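Side-chain contacts in superantigen-like protein SSL10 (Staphylococcus aureus subsp. aureus, PDB 6LWT), which probably blocks classical complement activation by binding the Fc region of human IgG and hinders plasma clotting by binding prothrombin: residues A[24-29]-A[136-141]; A[41-46]-A[50-55]; A[77-80]-A[86-89]. One frame throughout, in Å; residues are numbered along the deposited sequence.

Overall arrangement
All three contacts involve the mixed sheet of the OB-fold domain. Contact 1, centred about 6 Å from the chain's centre, crosses to the helix of the beta-grasp domain, so its segments bracket the others in sequence. Contacts 2 and 3 are successive hairpins; their centres lie about 9 Å apart, because strands 49-54 and 85-93 run side by side, with K50 O 2.8 Å from F86 N. Contact 1 lies about 17 Å from contact 2 and 13 Å from contact 3 (centre to centre), touching them through M29 against F44 and F46 and through a probable hydrogen bond from Q77 N to K25 O. Contacts 2 and 3 stay within the OB-fold; contact 1 joins it to the beta-grasp domain.

Contact 1. Residues A[24-29]-A[136-141]; sequences GKTMEM and LDYKLR
This is a small interdomain contact at the surface: strand 26-30 lies against helix 133-148, and two side-chain pairs, T26 with Y138 and E28 with K139, span the distance between backbones whose nearest CA atoms, those of T26 and Y138, are 9.5 Å apart. The methyl does the touching in the first pair. T26 CG2 sits anti to the carbonyl carbon (chi1 68° places OG1 instead between N and C), and from there it meets Y138 CZ obliquely at 3.3 Å, a tight approach. The phenol end reaches on to the turn before the strand, where G24 N lies near the ring plane, 3.1 Å from Y138 OH; a weak hydrogen bond links the hydroxyl to Y21 O. In the two-domain architecture of staphylococcal superantigen-like proteins, the strand belongs to the OB-fold domain and the helix to the beta-grasp domain, so these side chains cross the domain boundary directly. The second pair is ionic. K139, extended beyond CG, crosses E28 at about a right angle, and its NZ meets E28 OE1 at 2.7 Å in a salt bridge, approaching from above the carboxylate plane (53° out of it). K139 NZ also forms a salt bridge to E135, one turn earlier. The ring of Y22 meets that of Y138 with the planes at about 45°, and Y22 OH bonds to D137 OD2.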
ATOM      1  N   GLY A  24      -0.923 -10.095   6.255  1.00 31.22           N
ATOM      2  CA  GLY A  24      -2.198 -10.137   7.003  1.00 31.41           C
ATOM      3  C   GLY A  24      -3.424 -10.109   6.106  1.00 31.20           C
ATOM      4  O   GLY A  24      -3.343 -10.384   4.902  1.00 29.64           O
ATOM      5  N   LYS A  25      -4.575  -9.806   6.704  1.00 32.08           N
ATOM      6  CA  LYS A  25      -5.845  -9.760   5.975  1.00 33.55           C
ATOM      7  C   LYS A  25      -5.920  -8.497   5.140  1.00 29.53           C
ATOM      8  O   LYS A  25      -5.729  -7.391   5.678  1.00 26.04           O
ATOM      9  CB  LYS A  25      -7.049  -9.745   6.930  1.00 38.44           C
ATOM     10  CG  LYS A  25      -7.200 -10.964   7.828  1.00 43.92           C
ATOM     11  CD  LYS A  25      -8.651 -11.133   8.303  1.00 49.01           C
ATOM     12  CE  LYS A  25      -9.515 -11.953   7.341  1.00 52.01           C
ATOM     13  NZ  LYS A  25      -9.692 -13.372   7.772  1.00 53.61           N
ATOM     14  N   THR A  26      -6.215  -8.666   3.852  1.00 27.85           N
ATOM     15  CA  THR A  26      -6.467  -7.550   2.941  1.00 28.73           C
ATOM     16  C   THR A  26      -7.650  -7.858   2.049  1.00 30.81           C
ATOM     17  O   THR A  26      -7.925  -9.018   1.763  1.00 31.39           O
ATOM     18  CB  THR A  26      -5.266  -7.245   2.012  1.00 30.60           C
ATOM     19  OG1 THR A  26      -5.065  -8.317   1.078  1.00 33.08           O
ATOM     20  CG2 THR A  26      -4.017  -7.040   2.803  1.00 30.26           C
ATOM     21  N   MET A  27      -8.338  -6.823   1.590  1.00 30.76           N
ATOM     22  CA  MET A  27      -9.420  -6.980   0.619  1.00 31.53           C
ATOM     23  C   MET A  27      -9.428  -5.779  -0.291  1.00 30.61           C
ATOM     24  O   MET A  27      -9.250  -4.650   0.179  1.00 24.30           O
ATOM     25  CB  MET A  27     -10.792  -7.046   1.311  1.00 37.08           C
ATOM     26  CG  MET A  27     -10.980  -8.152   2.332  1.00 41.01           C
ATOM     27  SD  MET A  27     -12.732  -8.414   2.708  1.00 49.16           S
ATOM     28  CE  MET A  27     -13.018  -7.020   3.786  1.00 47.91           C
ATOM     29  N   GLU A  28      -9.619  -6.021  -1.589  1.00 29.73           N
ATOM     30  CA  GLU A  28      -9.876  -4.953  -2.548  1.00 32.48           C
ATOM     31  C   GLU A  28     -11.372  -4.859  -2.724  1.00 33.79           C
ATOM     32  O   GLU A  28     -12.021  -5.834  -3.120  1.00 32.46           O
ATOM     33  CB  GLU A  28      -9.227  -5.244  -3.888  1.00 35.58           C
ATOM     34  CG  GLU A  28      -7.726  -5.354  -3.801  1.00 37.96           C
ATOM     35  CD  GLU A  28      -7.055  -5.364  -5.156  1.00 41.22           C
ATOM     36  OE1 GLU A  28      -6.202  -6.249  -5.379  1.00 40.65           O
ATOM     37  OE2 GLU A  28      -7.371  -4.481  -5.988  1.00 48.19           O
ATOM     38  N   MET A  29     -11.927  -3.698  -2.402  1.00 33.67           N
ATOM     39  CA  MET A  29     -13.369  -3.499  -2.451  1.00 34.51           C
ATOM     40  C   MET A  29     -13.650  -2.380  -3.416  1.00 34.64           C
ATOM     41  O   MET A  29     -13.185  -1.246  -3.242  1.00 31.17           O
ATOM     42  CB  MET A  29     -13.915  -3.189  -1.073  1.00 37.06           C
ATOM     43  CG  MET A  29     -13.751  -4.347  -0.098  1.00 39.44           C
ATOM     44  SD  MET A  29     -14.050  -3.849   1.594  1.00 43.48           S
ATOM     45  CE  MET A  29     -12.626  -2.851   1.900  1.00 41.00           C
ATOM     46  N   LEU A 136       0.270   0.141  -3.155  1.00 17.11           N
ATOM     47  CA  LEU A 136       1.518  -0.133  -3.854  1.00 18.53           C
ATOM     48  C   LEU A 136       2.582  -0.624  -2.873  1.00 18.33           C
ATOM     49  O   LEU A 136       3.216  -1.649  -3.100  1.00 17.21           O
ATOM     50  CB  LEU A 136       1.992   1.093  -4.632  1.00 20.71           C
ATOM     51  CG  LEU A 136       3.162   0.859  -5.599  1.00 22.20           C
ATOM     52  CD1 LEU A 136       2.965  -0.357  -6.496  1.00 23.62           C
ATOM     53  CD2 LEU A 136       3.360   2.114  -6.423  1.00 24.61           C
ATOM     54  N   ASP A 137       2.708   0.072  -1.748  1.00 17.48           N
ATOM     55  CA  ASP A 137       3.610  -0.348  -0.676  1.00 17.83           C
ATOM     56  C   ASP A 137       3.320  -1.781  -0.241  1.00 16.59           C
ATOM     57  O   ASP A 137       4.219  -2.633  -0.244  1.00 15.26           O
ATOM     58  CB  ASP A 137       3.489   0.601   0.516  1.00 17.07           C
ATOM     59  CG  ASP A 137       4.240   0.120   1.741  1.00 18.64           C
ATOM     60  OD1 ASP A 137       5.497   0.130   1.738  1.00 21.12           O
ATOM     61  OD2 ASP A 137       3.568  -0.262   2.733  1.00 17.89           O
ATOM     62  N   TYR A 138       2.072  -2.035   0.114  1.00 17.19           N
ATOM     63  CA  TYR A 138       1.675  -3.352   0.603  1.00 18.18           C
ATOM     64  C   TYR A 138       1.944  -4.466  -0.402  1.00 18.07           C
ATOM     65  O   TYR A 138       2.548  -5.484  -0.056  1.00 17.65           O
ATOM     66  CB  TYR A 138       0.203  -3.377   1.002  1.00 19.30           C
ATOM     67  CG  TYR A 138      -0.156  -4.621   1.784  1.00 22.14           C
ATOM     68  CD1 TYR A 138      -0.439  -5.829   1.137  1.00 23.12           C
ATOM     69  CD2 TYR A 138      -0.193  -4.595   3.173  1.00 23.98           C
ATOM     70  CE1 TYR A 138      -0.748  -6.966   1.861  1.00 26.64           C
ATOM     71  CE2 TYR A 138      -0.501  -5.731   3.905  1.00 24.27           C
ATOM     72  CZ  TYR A 138      -0.783  -6.898   3.251  1.00 25.65           C
ATOM     73  OH  TYR A 138      -1.091  -8.012   3.994  1.00 28.29           O
ATOM     74  N   LYS A 139       1.478  -4.283  -1.629  1.00 17.48           N
ATOM     75  CA  LYS A 139       1.612  -5.328  -2.622  1.00 19.47           C
ATOM     76  C   LYS A 139       3.071  -5.545  -3.037  1.00 19.32           C
ATOM     77  O   LYS A 139       3.457  -6.679  -3.300  1.00 17.02           O
ATOM     78  CB  LYS A 139       0.760  -5.045  -3.840  1.00 21.25           C
ATOM     79  CG  LYS A 139      -0.711  -5.251  -3.564  1.00 22.51           C
ATOM     80  CD  LYS A 139      -1.519  -5.018  -4.816  1.00 25.18           C
ATOM     81  CE  LYS A 139      -2.933  -5.521  -4.614  1.00 27.94           C
ATOM     82  NZ  LYS A 139      -3.709  -5.362  -5.864  1.00 30.17           N
ATOM     83  N   LEU A 140       3.857  -4.469  -3.105  1.00 18.68           N
ATOM     84  CA  LEU A 140       5.292  -4.612  -3.357  1.00 18.79           C
ATOM     85  C   LEU A 140       5.969  -5.420  -2.232  1.00 19.36           C
ATOM     86  O   LEU A 140       6.768  -6.325  -2.514  1.00 17.90           O
ATOM     87  CB  LEU A 140       5.972  -3.259  -3.551  1.00 18.86           C
ATOM     88  CG  LEU A 140       5.747  -2.612  -4.926  1.00 19.06           C
ATOM     89  CD1 LEU A 140       6.201  -1.156  -4.936  1.00 19.43           C
ATOM     90  CD2 LEU A 140       6.467  -3.423  -6.003  1.00 19.98           C
ATOM     91  N   ARG A 141       5.635  -5.136  -0.974  1.00 17.86           N
ATOM     92  CA  ARG A 141       6.248  -5.894   0.111  1.00 18.32           C
ATOM     93  C   ARG A 141       5.829  -7.348   0.118  1.00 19.25           C
ATOM     94  O   ARG A 141       6.677  -8.228   0.310  1.00 19.14           O
ATOM     95  CB  ARG A 141       6.025  -5.255   1.475  1.00 18.42           C
ATOM     96  CG  ARG A 141       6.647  -3.876   1.536  1.00 18.25           C
ATOM     97  CD  ARG A 141       6.835  -3.407   2.960  1.00 18.36           C
ATOM     98  NE  ARG A 141       6.814  -1.933   3.072  1.00 18.24           N
ATOM     99  CZ  ARG A 141       7.361  -1.241   4.069  1.00 18.23           C
ATOM    100  NH1 ARG A 141       7.224   0.077   4.085  1.00 18.44           N
ATOM    101  NH2 ARG A 141       8.022  -1.847   5.063  1.00 18.36           N
TER

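Contact 2. Residues A[41-46]-A[50-55]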
ATOM      1  N   ASN A  41     -13.249   9.688   9.677  1.00 28.75           N
ATOM      2  CA  ASN A  41     -13.432   8.276   9.322  1.00 26.93           C
ATOM      3  C   ASN A  41     -14.535   8.104   8.298  1.00 26.25           C
ATOM      4  O   ASN A  41     -15.404   8.981   8.124  1.00 26.93           O
ATOM      5  CB  ASN A  41     -13.724   7.401  10.555  1.00 28.26           C
ATOM      6  CG  ASN A  41     -12.640   7.480  11.614  1.00 28.70           C
ATOM      7  OD1 ASN A  41     -11.656   6.756  11.570  1.00 33.10           O
ATOM      8  ND2 ASN A  41     -12.839   8.336  12.591  1.00 32.20           N
ATOM      9  N   LEU A  42     -14.493   6.968   7.621  1.00 21.91           N
ATOM     10  CA  LEU A  42     -15.582   6.497   6.815  1.00 22.63           C
ATOM     11  C   LEU A  42     -16.014   5.163   7.381  1.00 23.29           C
ATOM     12  O   LEU A  42     -15.172   4.409   7.900  1.00 22.97           O
ATOM     13  CB  LEU A  42     -15.153   6.298   5.371  1.00 24.06           C
ATOM     14  CG  LEU A  42     -14.682   7.519   4.603  1.00 24.73           C
ATOM     15  CD1 LEU A  42     -14.302   7.097   3.190  1.00 24.03           C
ATOM     16  CD2 LEU A  42     -15.764   8.574   4.598  1.00 25.85           C
ATOM     17  N   ARG A  43     -17.311   4.878   7.261  1.00 22.57           N
ATOM     18  CA  ARG A  43     -17.865   3.585   7.628  1.00 23.29           C
ATOM     19  C   ARG A  43     -18.709   2.988   6.538  1.00 22.72           C
ATOM     20  O   ARG A  43     -19.508   3.663   5.885  1.00 23.33           O
ATOM     21  CB  ARG A  43     -18.716   3.705   8.891  1.00 22.32           C
ATOM     22  CG  ARG A  43     -17.896   3.920  10.145  1.00 22.68           C
ATOM     23  CD  ARG A  43     -18.825   3.914  11.357  1.00 23.55           C
ATOM     24  NE  ARG A  43     -18.061   3.757  12.577  1.00 24.18           N
ATOM     25  CZ  ARG A  43     -18.579   3.544  13.781  1.00 24.64           C
ATOM     26  NH1 ARG A  43     -19.900   3.473  13.955  1.00 25.14           N
ATOM     27  NH2 ARG A  43     -17.770   3.423  14.819  1.00 25.38           N
ATOM     28  N   PHE A  44     -18.560   1.687   6.363  1.00 22.84           N
ATOM     29  CA  PHE A  44     -19.449   0.946   5.501  1.00 23.73           C
ATOM     30  C   PHE A  44     -19.462  -0.527   5.883  1.00 24.27           C
ATOM     31  O   PHE A  44     -18.703  -0.971   6.747  1.00 24.25           O
ATOM     32  CB  PHE A  44     -19.061   1.124   4.029  1.00 25.37           C
ATOM     33  CG  PHE A  44     -17.683   0.618   3.686  1.00 24.62           C
ATOM     34  CD1 PHE A  44     -16.559   1.380   3.966  1.00 26.20           C
ATOM     35  CD2 PHE A  44     -17.516  -0.608   3.060  1.00 26.00           C
ATOM     36  CE1 PHE A  44     -15.290   0.931   3.634  1.00 24.83           C
ATOM     37  CE2 PHE A  44     -16.254  -1.059   2.714  1.00 26.27           C
ATOM     38  CZ  PHE A  44     -15.141  -0.290   3.005  1.00 26.17           C
ATOM     39  N   LYS A  45     -20.353  -1.266   5.243  1.00 25.66           N
ATOM     40  CA  LYS A  45     -20.382  -2.714   5.371  1.00 29.62           C
ATOM     41  C   LYS A  45     -20.077  -3.355   4.034  1.00 29.64           C
ATOM     42  O   LYS A  45     -20.535  -2.885   3.000  1.00 31.73           O
ATOM     43  CB  LYS A  45     -21.729  -3.183   5.916  1.00 31.70           C
ATOM     44  CG  LYS A  45     -21.888  -2.863   7.392  1.00 34.14           C
ATOM     45  CD  LYS A  45     -23.334  -3.003   7.856  1.00 39.01           C
ATOM     46  CE  LYS A  45     -23.706  -4.445   8.142  1.00 42.05           C
ATOM     47  NZ  LYS A  45     -25.014  -4.518   8.858  1.00 45.20           N
ATOM     48  N   PHE A  46     -19.264  -4.400   4.063  1.00 30.26           N
ATOM     49  CA  PHE A  46     -18.924  -5.137   2.864  1.00 32.23           C
ATOM     50  C   PHE A  46     -19.087  -6.608   3.156  1.00 30.64           C
ATOM     51  O   PHE A  46     -18.401  -7.143   4.033  1.00 27.54           O
ATOM     52  CB  PHE A  46     -17.489  -4.864   2.432  1.00 34.07           C
ATOM     53  CG  PHE A  46     -17.067  -5.662   1.238  1.00 35.61           C
ATOM     54  CD1 PHE A  46     -17.535  -5.327  -0.029  1.00 38.88           C
ATOM     55  CD2 PHE A  46     -16.232  -6.766   1.378  1.00 37.82           C
ATOM     56  CE1 PHE A  46     -17.161  -6.066  -1.141  1.00 41.74           C
ATOM     57  CE2 PHE A  46     -15.849  -7.510   0.269  1.00 40.59           C
ATOM     58  CZ  PHE A  46     -16.322  -7.165  -0.993  1.00 41.75           C
ATOM     59  N   LYS A  50     -18.295  -5.023   9.099  1.00 26.68           N
ATOM     60  CA  LYS A  50     -18.226  -3.617   9.481  1.00 27.35           C
ATOM     61  C   LYS A  50     -16.806  -3.103   9.295  1.00 25.68           C
ATOM     62  O   LYS A  50     -15.902  -3.557   9.977  1.00 23.69           O
ATOM     63  CB  LYS A  50     -18.663  -3.432  10.938  1.00 28.13           C
ATOM     64  CG  LYS A  50     -20.126  -3.774  11.158  1.00 29.81           C
ATOM     65  CD  LYS A  50     -20.575  -3.514  12.593  1.00 31.46           C
ATOM     66  CE  LYS A  50     -19.899  -4.449  13.573  1.00 32.86           C
ATOM     67  NZ  LYS A  50     -20.600  -4.412  14.891  1.00 34.78           N
ATOM     68  N   ILE A  51     -16.638  -2.145   8.377  1.00 24.73           N
ATOM     69  CA  ILE A  51     -15.338  -1.558   8.059  1.00 23.43           C
ATOM     70  C   ILE A  51     -15.326  -0.075   8.434  1.00 22.16           C
ATOM     71  O   ILE A  51     -16.221   0.665   8.025  1.00 21.66           O
ATOM     72  CB  ILE A  51     -15.038  -1.648   6.548  1.00 24.60           C
ATOM     73  CG1 ILE A  51     -15.301  -3.049   5.992  1.00 26.57           C
ATOM     74  CG2 ILE A  51     -13.600  -1.205   6.265  1.00 25.19           C
ATOM     75  CD1 ILE A  51     -14.479  -4.136   6.618  1.00 26.90           C
ATOM     76  N   GLN A  52     -14.337   0.327   9.222  1.00 20.74           N
ATOM     77  CA  GLN A  52     -14.060   1.719   9.512  1.00 20.96           C
ATOM     78  C   GLN A  52     -12.687   2.101   8.954  1.00 20.08           C
ATOM     79  O   GLN A  52     -11.661   1.477   9.276  1.00 19.17           O
ATOM     80  CB  GLN A  52     -14.103   1.986  11.022  1.00 21.36           C
ATOM     81  CG  GLN A  52     -13.725   3.417  11.407  1.00 22.71           C
ATOM     82  CD  GLN A  52     -14.217   3.819  12.794  1.00 23.20           C
ATOM     83  OE1 GLN A  52     -15.367   3.578  13.142  1.00 23.80           O
ATOM     84  NE2 GLN A  52     -13.349   4.448  13.578  1.00 23.65           N
ATOM     85  N   VAL A  53     -12.679   3.144   8.128  1.00 20.01           N
ATOM     86  CA  VAL A  53     -11.480   3.644   7.482  1.00 20.68           C
ATOM     87  C   VAL A  53     -11.115   4.972   8.140  1.00 22.16           C
ATOM     88  O   VAL A  53     -11.957   5.880   8.170  1.00 23.33           O
ATOM     89  CB  VAL A  53     -11.722   3.922   5.981  1.00 20.62           C
ATOM     90  CG1 VAL A  53     -10.416   4.321   5.295  1.00 21.76           C
ATOM     91  CG2 VAL A  53     -12.402   2.727   5.310  1.00 20.47           C
ATOM     92  N   LEU A  54      -9.894   5.062   8.664  1.00 22.39           N
ATOM     93  CA  LEU A  54      -9.299   6.308   9.110  1.00 23.24           C
ATOM     94  C   LEU A  54      -8.765   7.069   7.906  1.00 24.55           C
ATOM     95  O   LEU A  54      -7.971   6.520   7.121  1.00 24.39           O
ATOM     96  CB  LEU A  54      -8.174   6.040  10.102  1.00 24.37           C
ATOM     97  CG  LEU A  54      -7.367   7.250  10.612  1.00 26.19           C
ATOM     98  CD1 LEU A  54      -8.215   8.143  11.501  1.00 27.70           C
ATOM     99  CD2 LEU A  54      -6.130   6.784  11.354  1.00 28.31           C
ATOM    100  N   LEU A  55      -9.210   8.314   7.758  1.00 24.22           N
ATOM    101  CA  LEU A  55      -8.714   9.212   6.730  1.00 26.59           C
ATOM    102  C   LEU A  55      -7.520  10.001   7.309  1.00 27.20           C
ATOM    103  O   LEU A  55      -7.720  10.827   8.191  1.00 26.03           O
ATOM    104  CB  LEU A  55      -9.826  10.157   6.269  1.00 26.91           C
ATOM    105  CG  LEU A  55     -11.097   9.508   5.719  1.00 27.01           C
ATOM    106  CD1 LEU A  55     -12.177  10.556   5.475  1.00 28.59           C
ATOM    107  CD2 LEU A  55     -10.827   8.735   4.431  1.00 28.54           C
TER
HETATM  108  O   HOH W   1     -10.601   4.708  12.562  1.00 27.62           O
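With CG set between its backbone N and carbonyl carbon (chi1 62°), F44 turns one face of its ring to I51, while Q52 on the other face of the sheet sends CG anti to its backbone N (chi1 176°) and runs out extended to meet R43. Both pairs belong to an antiparallel beta hairpin of the OB-fold domain, whose strands 41-46 and 50-54 make 163° between their N-to-C directions. The pairing is regular: F44 with I51 and L42 with V53 are hydrogen-bonded pairs, each closed by two backbone bonds, and N41-L54, R43-Q52 and K45-K50 are the non-hydrogen-bonded pairs between and beyond them.

The face bearing L42, F44, I51 and V53 is apolar and buried. I51 CB stands over one face of the F44 ring, 3.9 Å from its centroid, in a CH-pi contact displaced toward the rim, and V53 CG2 meets the ring at its edge, 3.8 Å from F44 CE1. Next along, L42 CG packs at 4.0 Å on L55 CD1, the two leucines crossing at about a right angle. M29 of strand 26-30 and I32 and A34 of strand 32-37 also touch the F44 ring.

On the face bearing N41, R43 and Q52 the interactions are polar. R43 grips Q52 side-on, two nitrogens going to the one oxygen: NE lies 2.8 Å and NH2 2.9 Å from Q52 OE1, which sits in the guanidinium plane. With OE1 held by R43, NE2 is the amide atom on the N41 side. There a water, modelled doubtfully close to N41 OD1, accepts from Q52 NE2 at 2.9 Å.

Contact 3. Residues A[77-80]-A[86-89]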
ATOM      1  N   GLN A  77      -6.070  -4.884   7.380  1.00 23.05           N
ATOM      2  CA  GLN A  77      -6.474  -4.936   8.793  1.00 25.09           C
ATOM      3  C   GLN A  77      -5.406  -4.380   9.733  1.00 25.16           C
ATOM      4  O   GLN A  77      -4.307  -4.910   9.811  1.00 28.42           O
ATOM      5  CB  GLN A  77      -6.840  -6.361   9.222  1.00 27.50           C
ATOM      6  CG  GLN A  77      -7.494  -6.370  10.607  1.00 29.80           C
ATOM      7  CD  GLN A  77      -8.075  -7.706  11.017  1.00 31.52           C
ATOM      8  OE1 GLN A  77      -7.837  -8.169  12.136  1.00 36.40           O
ATOM      9  NE2 GLN A  77      -8.851  -8.308  10.151  1.00 29.58           N
ATOM     10  N   GLU A  78      -5.720  -3.287  10.414  1.00 25.56           N
ATOM     11  CA  GLU A  78      -4.911  -2.805  11.531  1.00 26.54           C
ATOM     12  C   GLU A  78      -5.349  -3.460  12.839  1.00 28.42           C
ATOM     13  O   GLU A  78      -4.510  -3.757  13.703  1.00 29.89           O
ATOM     14  CB  GLU A  78      -5.047  -1.297  11.678  1.00 26.33           C
ATOM     15  CG  GLU A  78      -4.639  -0.514  10.449  1.00 26.20           C
ATOM     16  CD  GLU A  78      -3.164  -0.664  10.105  1.00 26.92           C
ATOM     17  OE1 GLU A  78      -2.313  -0.856  11.013  1.00 24.97           O
ATOM     18  OE2 GLU A  78      -2.866  -0.562   8.911  1.00 24.44           O
ATOM     19  N   LYS A  79      -6.659  -3.638  12.991  1.00 29.58           N
ATOM     20  CA  LYS A  79      -7.235  -4.342  14.143  1.00 32.52           C
ATOM     21  C   LYS A  79      -8.697  -4.686  13.924  1.00 31.07           C
ATOM     22  O   LYS A  79      -9.357  -4.177  13.006  1.00 28.15           O
ATOM     23  CB  LYS A  79      -7.081  -3.521  15.437  1.00 35.76           C
ATOM     24  CG  LYS A  79      -7.775  -2.163  15.442  1.00 38.71           C
ATOM     25  CD  LYS A  79      -7.621  -1.496  16.812  1.00 42.99           C
ATOM     26  CE  LYS A  79      -8.791  -0.595  17.189  1.00 45.88           C
ATOM     27  NZ  LYS A  79      -8.483   0.843  16.985  1.00 47.52           N
ATOM     28  N   ARG A  80      -9.192  -5.573  14.780  1.00 32.75           N
ATOM     29  CA  ARG A  80     -10.604  -5.934  14.850  1.00 32.79           C
ATOM     30  C   ARG A  80     -10.979  -5.816  16.327  1.00 34.52           C
ATOM     31  O   ARG A  80     -10.321  -6.416  17.169  1.00 35.52           O
ATOM     32  CB  ARG A  80     -10.789  -7.366  14.349  1.00 36.01           C
ATOM     33  CG  ARG A  80     -12.199  -7.935  14.486  1.00 39.25           C
ATOM     34  CD  ARG A  80     -12.161  -9.438  14.734  1.00 42.60           C
ATOM     35  NE  ARG A  80     -13.454 -10.059  14.427  1.00 46.03           N
ATOM     36  CZ  ARG A  80     -13.640 -11.252  13.849  1.00 47.25           C
ATOM     37  NH1 ARG A  80     -14.882 -11.678  13.622  1.00 47.30           N
ATOM     38  NH2 ARG A  80     -12.617 -12.020  13.469  1.00 49.39           N
ATOM     39  N   PHE A  86     -13.824  -3.787  11.833  1.00 23.32           N
ATOM     40  CA  PHE A  86     -12.502  -4.030  11.255  1.00 22.45           C
ATOM     41  C   PHE A  86     -11.948  -2.676  10.817  1.00 21.90           C
ATOM     42  O   PHE A  86     -12.605  -1.979  10.057  1.00 22.50           O
ATOM     43  CB  PHE A  86     -12.627  -4.985  10.075  1.00 24.33           C
ATOM     44  CG  PHE A  86     -12.981  -6.393  10.471  1.00 27.13           C
ATOM     45  CD1 PHE A  86     -14.289  -6.738  10.794  1.00 29.62           C
ATOM     46  CD2 PHE A  86     -11.998  -7.371  10.544  1.00 30.81           C
ATOM     47  CE1 PHE A  86     -14.616  -8.036  11.156  1.00 31.16           C
ATOM     48  CE2 PHE A  86     -12.315  -8.675  10.911  1.00 31.70           C
ATOM     49  CZ  PHE A  86     -13.629  -9.001  11.222  1.00 32.48           C
ATOM     50  N   TYR A  87     -10.757  -2.315  11.301  1.00 21.12           N
ATOM     51  CA  TYR A  87     -10.200  -0.978  11.089  1.00 22.75           C
ATOM     52  C   TYR A  87      -9.102  -1.005  10.040  1.00 21.02           C
ATOM     53  O   TYR A  87      -8.232  -1.885  10.061  1.00 20.71           O
ATOM     54  CB  TYR A  87      -9.634  -0.383  12.381  1.00 22.62           C
ATOM     55  CG  TYR A  87     -10.683  -0.164  13.426  1.00 26.04           C
ATOM     56  CD1 TYR A  87     -11.145  -1.230  14.208  1.00 27.22           C
ATOM     57  CD2 TYR A  87     -11.252   1.087  13.623  1.00 26.96           C
ATOM     58  CE1 TYR A  87     -12.134  -1.044  15.154  1.00 26.99           C
ATOM     59  CE2 TYR A  87     -12.236   1.282  14.581  1.00 28.01           C
ATOM     60  CZ  TYR A  87     -12.679   0.217  15.339  1.00 28.52           C
ATOM     61  OH  TYR A  87     -13.676   0.424  16.288  1.00 29.27           O
ATOM     62  N   THR A  88      -9.122  -0.000   9.173  1.00 19.84           N
ATOM     63  CA  THR A  88      -8.102   0.154   8.127  1.00 20.04           C
ATOM     64  C   THR A  88      -7.764   1.650   8.035  1.00 20.39           C
ATOM     65  O   THR A  88      -8.515   2.503   8.541  1.00 18.29           O
ATOM     66  CB  THR A  88      -8.589  -0.456   6.791  1.00 20.24           C
ATOM     67  OG1 THR A  88      -7.555  -0.413   5.785  1.00 20.22           O
ATOM     68  CG2 THR A  88      -9.845   0.235   6.288  1.00 20.42           C
ATOM     69  N   VAL A  89      -6.635   1.973   7.403  1.00 20.05           N
ATOM     70  CA  VAL A  89      -6.177   3.364   7.305  1.00 18.94           C
ATOM     71  C   VAL A  89      -5.961   3.718   5.832  1.00 19.35           C
ATOM     72  O   VAL A  89      -5.249   3.022   5.129  1.00 16.81           O
ATOM     73  CB  VAL A  89      -4.874   3.587   8.088  1.00 19.38           C
ATOM     74  CG1 VAL A  89      -4.390   5.031   7.956  1.00 20.11           C
ATOM     75  CG2 VAL A  89      -5.023   3.222   9.575  1.00 21.09           C
TER
HETATM   76  O   HOH W   2      -4.863  -0.301   7.215  1.00 19.86           O
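Backbone hydrogen bonds join the two segments at Y87: E78 N gives to Y87 O, and Y87 N gives to K79 O, each at 2.9 Å and nearly straight. E78 and K79 thus share a single opposing residue, and K79 N is left buried without a partner in the model.

Aromatic contacts occupy both faces. On one, K79 bends back over the Y87 ring, its chain turned at chi3 and chi4, so that NZ stands 4.2 Å from the ring centroid and only 5° off its normal, a cation-pi interaction; CE adds a CH-pi contact to the same face. On the other, R80 and F86 lie side by side, pointing the same way. R80 CG sits over the F86 face, 3.8 Å from the centroid, and F86 CZ in turn lies under the centre of the guanidinium, the two planes being 41° apart. R80 NE also forms a salt bridge to D84. Q77 NE2 comes to the edge of the F86 ring, 3.3 Å from F86 CD2.

A water links the E78 carboxylate to the backbone N of V89: it donates to E78 OE2 at 2.6 Å and accepts from V89 N at 2.9 Å, while E78 OE2 also bonds to Y21 OH and OE1 pairs with K177. Two residues facing one, with E78 in a near-helical conformation, is consistent with a classic beta bulge at the start of a hairpin in the OB-fold barrel.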